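Local atomic coordinates of putative flavoprotein decarboxylase (Streptomyces olivoviridis, PDB entry 6JLS), a protein that binds flavin mononucleotide and catalyses the oxidative decarboxylation of a peptide's C-terminal cysteine in thioviridamide biosynthesis. Residues 17-22 against 183-188. Residues are numbered along the deposited sequence; the frame is centred on the assembly and turned at random.
Sequences LTLTMC and SVFAVA
The ring of F185 reaches from helix 182-193 to the inner strand 18-23, where L19 and M21 meet different parts of it. F185 holds CG anti to its carbonyl carbon (chi1 -80°), and its long, flat side chain spans the gap, crossing those of L19 and M21 at about a right angle.

L19 leaves the strand with CG anti to the backbone N (chi1 -175°); chi2, at 138°, then directs its methyls. CD2 comes to the ring edge, close to the ring plane, 4.0 Å from F185 CE1; CD1 turns to A188, about one turn on, 4.3 Å from CB. Branched leucine suits this double task, and small alanine probably lets the backbones approach, L19 CA lying 8.5 Å from A188 CA.

M21, extended through chi2, delivers SD obliquely to the ring, 3.9 Å from F185 CZ. This Met-aromatic contact suits a flexible thioether with polarisable sulfur; chi3 folds the terminal methyl away from CZ. Helix 32-40 and V97 also pack on F185.

All four touching residues are buried, without hydrogen bonds between the segments. Dispersion and exclusion of water, probably with a modest sulfur-aromatic share, therefore help hold the C-terminal helix against the parallel sheet.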
ATOM      1  N   LEU A  17     -34.693  21.413  19.114  1.00 62.75           N
ATOM      2  CA  LEU A  17     -33.767  20.565  19.847  1.00 52.45           C
ATOM      3  C   LEU A  17     -32.611  20.108  18.963  1.00 52.99           C
ATOM      4  O   LEU A  17     -32.787  19.838  17.770  1.00 50.88           O
ATOM      5  CB  LEU A  17     -34.504  19.350  20.409  1.00 44.07           C
ATOM      6  CG  LEU A  17     -35.648  19.677  21.370  1.00 52.55           C
ATOM      7  CD1 LEU A  17     -36.282  18.408  21.936  1.00 53.88           C
ATOM      8  CD2 LEU A  17     -35.133  20.568  22.487  1.00 53.79           C
ATOM      9  N   THR A  18     -31.428  20.025  19.561  1.00 51.84           N
ATOM     10  CA  THR A  18     -30.260  19.393  18.959  1.00 51.57           C
ATOM     11  C   THR A  18     -30.000  18.082  19.691  1.00 51.55           C
ATOM     12  O   THR A  18     -29.664  18.093  20.881  1.00 61.56           O
ATOM     13  CB  THR A  18     -29.032  20.302  19.054  1.00 49.22           C
ATOM     14  OG1 THR A  18     -29.258  21.500  18.304  1.00 55.10           O
ATOM     15  CG2 THR A  18     -27.800  19.600  18.516  1.00 39.56           C
ATOM     16  N   LEU A  19     -30.149  16.962  18.990  1.00 42.58           N
ATOM     17  CA  LEU A  19     -29.931  15.651  19.585  1.00 43.07           C
ATOM     18  C   LEU A  19     -28.759  14.941  18.919  1.00 44.51           C
ATOM     19  O   LEU A  19     -28.678  14.870  17.686  1.00 47.40           O
ATOM     20  CB  LEU A  19     -31.186  14.781  19.478  1.00 43.95           C
ATOM     21  CG  LEU A  19     -31.070  13.430  20.187  1.00 47.47           C
ATOM     22  CD1 LEU A  19     -32.344  13.104  20.933  1.00 50.58           C
ATOM     23  CD2 LEU A  19     -30.725  12.304  19.218  1.00 54.76           C
ATOM     24  N   THR A  20     -27.866  14.392  19.730  1.00 39.48           N
ATOM     25  CA  THR A  20     -26.752  13.596  19.234  1.00 38.16           C
ATOM     26  C   THR A  20     -26.986  12.130  19.575  1.00 38.04           C
ATOM     27  O   THR A  20     -27.165  11.777  20.748  1.00 40.31           O
ATOM     28  CB  THR A  20     -25.426  14.083  19.810  1.00 39.19           C
ATOM     29  OG1 THR A  20     -25.173  15.418  19.339  1.00 46.36           O
ATOM     30  CG2 THR A  20     -24.287  13.173  19.381  1.00 26.63           C
ATOM     31  N   MET A  21     -26.974  11.294  18.541  1.00 35.60           N
ATOM     32  CA  MET A  21     -27.156   9.851  18.614  1.00 29.90           C
ATOM     33  C   MET A  21     -25.797   9.156  18.481  1.00 34.00           C
ATOM     34  O   MET A  21     -25.055   9.413  17.522  1.00 36.19           O
ATOM     35  CB  MET A  21     -28.110   9.430  17.492  1.00 26.06           C
ATOM     36  CG  MET A  21     -28.236   7.952  17.227  1.00 49.59           C
ATOM     37  SD  MET A  21     -29.532   7.589  15.985  1.00 55.50           S
ATOM     38  CE  MET A  21     -29.611   9.124  15.088  1.00 45.05           C
ATOM     39  N   CYS A  22     -25.462   8.285  19.431  1.00 34.09           N
ATOM     40  CA  CYS A  22     -24.203   7.545  19.382  1.00 28.98           C
ATOM     41  C   CYS A  22     -24.454   6.062  19.142  1.00 32.70           C
ATOM     42  O   CYS A  22     -25.366   5.469  19.728  1.00 30.10           O
ATOM     43  CB  CYS A  22     -23.388   7.721  20.667  1.00 34.88           C
ATOM     44  SG  CYS A  22     -22.809   9.405  21.036  1.00 37.56           S
ATOM     45  N   SER A 183     -39.006   3.954  22.321  1.00 75.93           N
ATOM     46  CA  SER A 183     -39.255   4.357  23.697  1.00 71.25           C
ATOM     47  C   SER A 183     -38.048   5.070  24.294  1.00 65.83           C
ATOM     48  O   SER A 183     -38.204   6.014  25.077  1.00 63.00           O
ATOM     49  CB  SER A 183     -39.623   3.127  24.525  1.00 77.10           C
ATOM     50  OG  SER A 183     -39.840   3.462  25.880  1.00 86.86           O
ATOM     51  N   VAL A 184     -36.842   4.641  23.922  1.00 60.03           N
ATOM     52  CA  VAL A 184     -35.628   5.269  24.432  1.00 55.93           C
ATOM     53  C   VAL A 184     -35.525   6.709  23.936  1.00 55.53           C
ATOM     54  O   VAL A 184     -35.259   7.636  24.712  1.00 49.76           O
ATOM     55  CB  VAL A 184     -34.398   4.429  24.033  1.00 51.48           C
ATOM     56  CG1 VAL A 184     -33.087   5.170  24.320  1.00 38.26           C
ATOM     57  CG2 VAL A 184     -34.431   3.079  24.749  1.00 50.87           C
ATOM     58  N   PHE A 185     -35.754   6.922  22.638  1.00 55.58           N
ATOM     59  CA  PHE A 185     -35.643   8.270  22.101  1.00 55.50           C
ATOM     60  C   PHE A 185     -36.763   9.180  22.586  1.00 63.13           C
ATOM     61  O   PHE A 185     -36.581  10.402  22.616  1.00 61.04           O
ATOM     62  CB  PHE A 185     -35.578   8.215  20.576  1.00 51.49           C
ATOM     63  CG  PHE A 185     -34.213   7.871  20.070  1.00 57.89           C
ATOM     64  CD1 PHE A 185     -33.246   8.858  19.933  1.00 58.53           C
ATOM     65  CD2 PHE A 185     -33.868   6.551  19.805  1.00 61.17           C
ATOM     66  CE1 PHE A 185     -31.966   8.536  19.498  1.00 64.89           C
ATOM     67  CE2 PHE A 185     -32.589   6.216  19.370  1.00 57.22           C
ATOM     68  CZ  PHE A 185     -31.637   7.209  19.213  1.00 60.80           C
ATOM     69  N   ALA A 186     -37.897   8.611  23.002  1.00 64.32           N
ATOM     70  CA  ALA A 186     -38.954   9.422  23.591  1.00 61.79           C
ATOM     71  C   ALA A 186     -38.518   9.997  24.932  1.00 64.99           C
ATOM     72  O   ALA A 186     -38.769  11.173  25.224  1.00 61.98           O
ATOM     73  CB  ALA A 186     -40.225   8.589  23.748  1.00 61.46           C
ATOM     74  N   VAL A 187     -37.863   9.183  25.761  1.00 67.41           N
ATOM     75  CA  VAL A 187     -37.381   9.664  27.055  1.00 62.15           C
ATOM     76  C   VAL A 187     -36.319  10.739  26.866  1.00 64.00           C
ATOM     77  O   VAL A 187     -36.276  11.729  27.607  1.00 61.22           O
ATOM     78  CB  VAL A 187     -36.843   8.485  27.886  1.00 59.07           C
ATOM     79  CG1 VAL A 187     -36.373   8.957  29.244  1.00 57.10           C
ATOM     80  CG2 VAL A 187     -37.902   7.414  28.023  1.00 64.99           C
ATOM     81  N   ALA A 188     -35.439  10.561  25.876  1.00 64.80           N
ATOM     82  CA  ALA A 188     -34.419  11.566  25.599  1.00 66.76           C
ATOM     83  C   ALA A 188     -35.037  12.894  25.183  1.00 69.67           C
ATOM     84  O   ALA A 188     -34.599  13.956  25.640  1.00 71.63           O
ATOM     85  CB  ALA A 188     -33.478  11.065  24.512  1.00 67.66           C
TER